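Local coordinates for protein sifA (Salmonella typhimurium, PDB 3CXB) that is a secreted virulence effector that binds the host protein PLEKHM2 (SKIP) and is required for endosomal tubulation and formation of Salmonella-induced filaments in epithelial cells, at residues P159-L164 with E292-Q297; T163-P168 with I173-L178. All coordinates share one frame; numbering follows the deposited sequence.

Contact 1. Residues P159-L164 with E292-Q297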
loop_
_atom_site.group_PDB
_atom_site.type_symbol
_atom_site.label_atom_id
_atom_site.label_comp_id
_atom_site.label_asym_id
_atom_site.label_seq_id
_atom_site.Cartn_x
_atom_site.Cartn_y
_atom_site.Cartn_z
ATOM N N PRO A 159 1.616 8.344 1.848
ATOM C CA PRO A 159 0.868 8.873 0.707
ATOM C C PRO A 159 -0.332 7.974 0.445
ATOM O O PRO A 159 -0.266 6.758 0.646
ATOM C CB PRO A 159 1.896 8.853 -0.418
ATOM C CG PRO A 159 2.817 7.764 -0.026
ATOM C CD PRO A 159 2.968 7.930 1.448
ATOM N N LEU A 160 -1.442 8.570 0.030
ATOM C CA LEU A 160 -2.634 7.778 -0.237
ATOM C C LEU A 160 -3.211 8.160 -1.591
ATOM O O LEU A 160 -3.009 9.285 -2.078
ATOM C CB LEU A 160 -3.681 7.978 0.880
ATOM C CG LEU A 160 -4.618 9.204 0.912
ATOM C CD1 LEU A 160 -3.838 10.481 0.562
ATOM C CD2 LEU A 160 -5.754 9.029 -0.085
ATOM N N PRO A 161 -3.948 7.231 -2.215
ATOM C CA PRO A 161 -4.577 7.424 -3.523
ATOM C C PRO A 161 -5.287 8.779 -3.659
ATOM O O PRO A 161 -6.408 8.933 -3.188
ATOM C CB PRO A 161 -5.557 6.251 -3.596
ATOM C CG PRO A 161 -4.882 5.215 -2.804
ATOM C CD PRO A 161 -4.394 5.965 -1.618
ATOM N N SER A 162 -4.659 9.764 -4.295
ATOM C CA SER A 162 -5.327 11.060 -4.433
ATOM C C SER A 162 -6.277 11.117 -5.627
ATOM O O SER A 162 -7.421 11.534 -5.472
ATOM C CB SER A 162 -4.312 12.201 -4.525
ATOM O OG SER A 162 -3.617 12.173 -5.744
ATOM N N THR A 163 -5.824 10.701 -6.810
ATOM C CA THR A 163 -6.691 10.719 -7.990
ATOM C C THR A 163 -6.537 9.459 -8.845
ATOM O O THR A 163 -5.443 8.902 -8.976
ATOM C CB THR A 163 -6.404 11.932 -8.893
ATOM O OG1 THR A 163 -5.161 11.728 -9.560
ATOM C CG2 THR A 163 -6.310 13.225 -8.073
ATOM N N LEU A 164 -7.642 9.019 -9.435
ATOM C CA LEU A 164 -7.655 7.831 -10.283
ATOM C C LEU A 164 -7.533 8.203 -11.761
ATOM O O LEU A 164 -8.322 8.988 -12.272
ATOM C CB LEU A 164 -8.954 7.055 -10.054
ATOM C CG LEU A 164 -9.270 5.792 -10.863
ATOM C CD1 LEU A 164 -9.420 6.146 -12.312
ATOM C CD2 LEU A 164 -8.170 4.752 -10.700
ATOM N N GLU A 292 -11.517 -2.434 -5.687
ATOM C CA GLU A 292 -10.625 -3.278 -4.910
ATOM C C GLU A 292 -9.170 -2.803 -4.914
ATOM O O GLU A 292 -8.466 -2.914 -3.893
ATOM C CB GLU A 292 -10.701 -4.724 -5.393
ATOM C CG GLU A 292 -9.870 -5.675 -4.547
ATOM C CD GLU A 292 -9.924 -7.114 -5.030
ATOM O OE1 GLU A 292 -11.049 -7.614 -5.269
ATOM O OE2 GLU A 292 -8.847 -7.747 -5.158
ATOM N N ALA A 293 -8.710 -2.272 -6.045
ATOM C CA ALA A 293 -7.338 -1.791 -6.123
ATOM C C ALA A 293 -7.161 -0.574 -5.232
ATOM O O ALA A 293 -6.215 -0.511 -4.448
ATOM C CB ALA A 293 -6.975 -1.446 -7.544
ATOM N N ILE A 294 -8.072 0.393 -5.338
ATOM C CA ILE A 294 -7.984 1.606 -4.519
ATOM C C ILE A 294 -8.137 1.304 -3.021
ATOM O O ILE A 294 -7.401 1.829 -2.170
ATOM C CB ILE A 294 -9.053 2.648 -4.926
ATOM C CG1 ILE A 294 -8.980 2.909 -6.436
ATOM C CG2 ILE A 294 -8.807 3.958 -4.170
ATOM C CD1 ILE A 294 -10.105 3.795 -6.973
ATOM N N SER A 295 -9.090 0.444 -2.699
ATOM C CA SER A 295 -9.304 0.098 -1.315
ATOM C C SER A 295 -8.043 -0.530 -0.743
ATOM O O SER A 295 -7.541 -0.067 0.277
ATOM C CB SER A 295 -10.499 -0.842 -1.189
ATOM O OG SER A 295 -11.684 -0.190 -1.627
ATOM N N ASP A 296 -7.519 -1.563 -1.396
ATOM C CA ASP A 296 -6.298 -2.210 -0.918
ATOM C C ASP A 296 -5.226 -1.182 -0.561
ATOM O O ASP A 296 -4.685 -1.184 0.550
ATOM C CB ASP A 296 -5.733 -3.166 -1.983
ATOM C CG ASP A 296 -6.402 -4.538 -1.968
ATOM O OD1 ASP A 296 -5.951 -5.450 -2.695
ATOM O OD2 ASP A 296 -7.387 -4.705 -1.225
ATOM N N GLN A 297 -4.924 -0.301 -1.504
ATOM C CA GLN A 297 -3.900 0.711 -1.277
ATOM C C GLN A 297 -4.245 1.673 -0.140
ATOM O O GLN A 297 -3.372 2.060 0.649
ATOM C CB GLN A 297 -3.639 1.483 -2.569
ATOM C CG GLN A 297 -2.867 0.695 -3.625
ATOM C CD GLN A 297 -2.704 1.452 -4.946
ATOM O OE1 GLN A 297 -2.242 2.597 -4.975
ATOM N NE2 GLN A 297 -3.076 0.806 -6.043
#
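Helix-on-sheet packing joins strand 158-167, the middle strand of a three-stranded antiparallel sheet, to helix 283-303, with Pro161 and Leu164 meeting Ile294 and Gln297. The segment axes come within 8.4 Å and run roughly antiparallel, at 148°. Pro161 is the main point of touch. Its CB lies 4.0 Å from CG2 of Ile294, while its CG reaches CB of Gln297 at 3.9 Å, so one edge of the compact ring spans a single turn of helix. Ile294 divides its two branches between two strand residues: with CG2 anti to the backbone N (chi1 of -52° for CG1), the methyl meets Pro161, and the extended CG1 arm carries CD1 to within 4.3 Å of CD2 of Leu164. A beta-branched side chain suits this double task. Gln297 contributes only its aliphatic root to the strand; its amide oxygen OE1 is hydrogen-bonded to Arg150 of the adjoining strand. A classic beta bulge, in which Ser162 and Thr163 both face Lys149, falls between Pro161 and Leu164. Ile294 also touches Val262 of helix 258-267 and Leu178, while Asp296, one residue before Gln297, forms a salt bridge with Lys209 of helix 197-220.

Contact 2. Residues T163-P168 with I173-L178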
loop_
_atom_site.group_PDB
_atom_site.type_symbol
_atom_site.label_atom_id
_atom_site.label_comp_id
_atom_site.label_asym_id
_atom_site.label_seq_id
_atom_site.Cartn_x
_atom_site.Cartn_y
_atom_site.Cartn_z
ATOM N N THR A 163 -5.824 10.701 -6.810
ATOM C CA THR A 163 -6.691 10.719 -7.990
ATOM C C THR A 163 -6.537 9.459 -8.845
ATOM O O THR A 163 -5.443 8.902 -8.976
ATOM C CB THR A 163 -6.404 11.932 -8.893
ATOM O OG1 THR A 163 -5.161 11.728 -9.560
ATOM C CG2 THR A 163 -6.310 13.225 -8.073
ATOM N N LEU A 164 -7.642 9.019 -9.435
ATOM C CA LEU A 164 -7.655 7.831 -10.283
ATOM C C LEU A 164 -7.533 8.203 -11.761
ATOM O O LEU A 164 -8.322 8.988 -12.272
ATOM C CB LEU A 164 -8.954 7.055 -10.054
ATOM C CG LEU A 164 -9.270 5.792 -10.863
ATOM C CD1 LEU A 164 -9.420 6.146 -12.312
ATOM C CD2 LEU A 164 -8.170 4.752 -10.700
ATOM N N CYS A 165 -6.553 7.632 -12.450
ATOM C CA CYS A 165 -6.382 7.926 -13.867
ATOM C C CYS A 165 -6.756 6.746 -14.763
ATOM O O CYS A 165 -6.172 5.670 -14.666
ATOM C CB CYS A 165 -4.942 8.344 -14.155
ATOM S SG CYS A 165 -4.440 9.932 -13.434
ATOM N N LEU A 166 -7.740 6.964 -15.628
ATOM C CA LEU A 166 -8.208 5.942 -16.554
ATOM C C LEU A 166 -7.851 6.317 -17.983
ATOM O O LEU A 166 -7.738 7.496 -18.321
ATOM C CB LEU A 166 -9.723 5.797 -16.468
ATOM C CG LEU A 166 -10.356 5.240 -15.198
ATOM C CD1 LEU A 166 -11.875 5.364 -15.315
ATOM C CD2 LEU A 166 -9.935 3.794 -15.000
ATOM N N ASN A 167 -7.690 5.302 -18.824
ATOM C CA ASN A 167 -7.360 5.519 -20.221
ATOM C C ASN A 167 -8.086 4.487 -21.088
ATOM O O ASN A 167 -7.522 3.460 -21.460
ATOM C CB ASN A 167 -5.851 5.411 -20.423
ATOM C CG ASN A 167 -5.400 6.013 -21.737
ATOM O OD1 ASN A 167 -5.900 5.654 -22.806
ATOM N ND2 ASN A 167 -4.452 6.939 -21.665
ATOM N N PRO A 168 -9.362 4.749 -21.413
ATOM C CA PRO A 168 -10.146 3.827 -22.237
ATOM C C PRO A 168 -9.647 3.790 -23.674
ATOM O O PRO A 168 -8.771 4.567 -24.056
ATOM C CB PRO A 168 -11.558 4.395 -22.129
ATOM C CG PRO A 168 -11.309 5.863 -22.040
ATOM C CD PRO A 168 -10.159 5.936 -21.055
ATOM N N ILE A 173 -8.341 10.529 -21.791
ATOM C CA ILE A 173 -7.971 10.132 -20.442
ATOM C C ILE A 173 -8.793 10.863 -19.367
ATOM O O ILE A 173 -8.974 12.081 -19.425
ATOM C CB ILE A 173 -6.448 10.376 -20.224
ATOM C CG1 ILE A 173 -6.028 9.919 -18.824
ATOM C CG2 ILE A 173 -6.123 11.846 -20.444
ATOM C CD1 ILE A 173 -4.538 10.040 -18.546
ATOM N N LEU A 174 -9.303 10.099 -18.402
ATOM C CA LEU A 174 -10.094 10.631 -17.291
ATOM C C LEU A 174 -9.243 10.827 -16.045
ATOM O O LEU A 174 -8.457 9.954 -15.681
ATOM C CB LEU A 174 -11.227 9.675 -16.945
ATOM C CG LEU A 174 -12.568 9.877 -17.641
ATOM C CD1 LEU A 174 -12.369 10.135 -19.136
ATOM C CD2 LEU A 174 -13.420 8.640 -17.402
ATOM N N SER A 175 -9.414 11.967 -15.387
ATOM C CA SER A 175 -8.662 12.258 -14.176
ATOM C C SER A 175 -9.577 12.485 -12.987
ATOM O O SER A 175 -9.547 13.549 -12.366
ATOM C CB SER A 175 -7.779 13.494 -14.366
ATOM O OG SER A 175 -6.765 13.262 -15.328
ATOM N N VAL A 176 -10.384 11.482 -12.665
ATOM C CA VAL A 176 -11.304 11.576 -11.537
ATOM C C VAL A 176 -10.611 11.573 -10.179
ATOM O O VAL A 176 -10.173 10.531 -9.710
ATOM C CB VAL A 176 -12.294 10.415 -11.545
ATOM C CG1 VAL A 176 -11.575 9.129 -11.871
ATOM C CG2 VAL A 176 -12.980 10.317 -10.184
ATOM N N PRO A 177 -10.520 12.742 -9.517
ATOM C CA PRO A 177 -9.868 12.807 -8.204
ATOM C C PRO A 177 -10.599 11.980 -7.125
ATOM O O PRO A 177 -11.798 11.705 -7.234
ATOM C CB PRO A 177 -9.843 14.307 -7.910
ATOM C CG PRO A 177 -11.076 14.786 -8.572
ATOM C CD PRO A 177 -11.054 14.062 -9.896
ATOM N N LEU A 178 -9.874 11.585 -6.087
ATOM C CA LEU A 178 -10.442 10.772 -5.024
ATOM C C LEU A 178 -10.012 11.321 -3.683
ATOM O O LEU A 178 -9.893 10.565 -2.717
ATOM C CB LEU A 178 -9.934 9.334 -5.146
ATOM C CG LEU A 178 -10.050 8.682 -6.525
ATOM C CD1 LEU A 178 -9.316 7.365 -6.532
ATOM C CD2 LEU A 178 -11.508 8.477 -6.880
#
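Strands 163-167 and 174-177 are the arms of a beta hairpin, running antiparallel at 161°, the second arm being a short edge strand with few firm backbone bonds. The face carrying Leu164, Leu166, Leu174 and Val176 is turned largely to the interior, with Leu174 alone of the four partly exposed. There CD1 of Leu164 meets CG1 of Val176 at 3.7 Å, and CB of Leu164 is 3.6 Å from CD1 of Leu178. Leu164 extends with CG anti to its own amide nitrogen (chi1 177°), which brings CD1 beside Val176. Branched apolar residues fit this face because Leu166 also touches Ile290 and Leu178 touches Ile294, both of helix 283-303. The other face, bearing Thr163, Cys165, Ser175 and Pro177, is the more open to solvent, for Ser175 and Pro177 are exposed. Here CG2 of Thr163 rests 3.7 Å from CB of Pro177, leaving OG1 to hydrogen-bond Asp93. Proline has no amide hydrogen to donate, which is tolerable at a non-hydrogen-bonded position of an edge strand. The backbone ladder is firm towards the turn, where Leu166 and Leu174 exchange two bonds: Leu166 N to Leu174 O, 3.1 Å and in the carbonyl plane, and Leu174 N to Leu166 O, 3.0 Å. Farther along, Leu164 N donates to Val176 O over 3.0 Å, but approaches from above the carbonyl plane, 39° out of it.

Both contacts use strand 158-167 and share Thr163 and Leu164, yet they join it to different partners. Contact 1 is buried near the centre of the molecule and purely apolar across its interface, tying the sheet to a helix more than a hundred residues away in sequence. Contact 2 lies farther out, links sequence neighbours, buries more surface and adds backbone hydrogen bonds to its side-chain packing, with one face partly open to solvent. Leu178 connects them: its N lies close to Ser162 O, a probable hydrogen bond, and its CD1 packs 3.7 Å from Ile294 CD1. The apolar face of the hairpin thus runs on into the helix-sheet core.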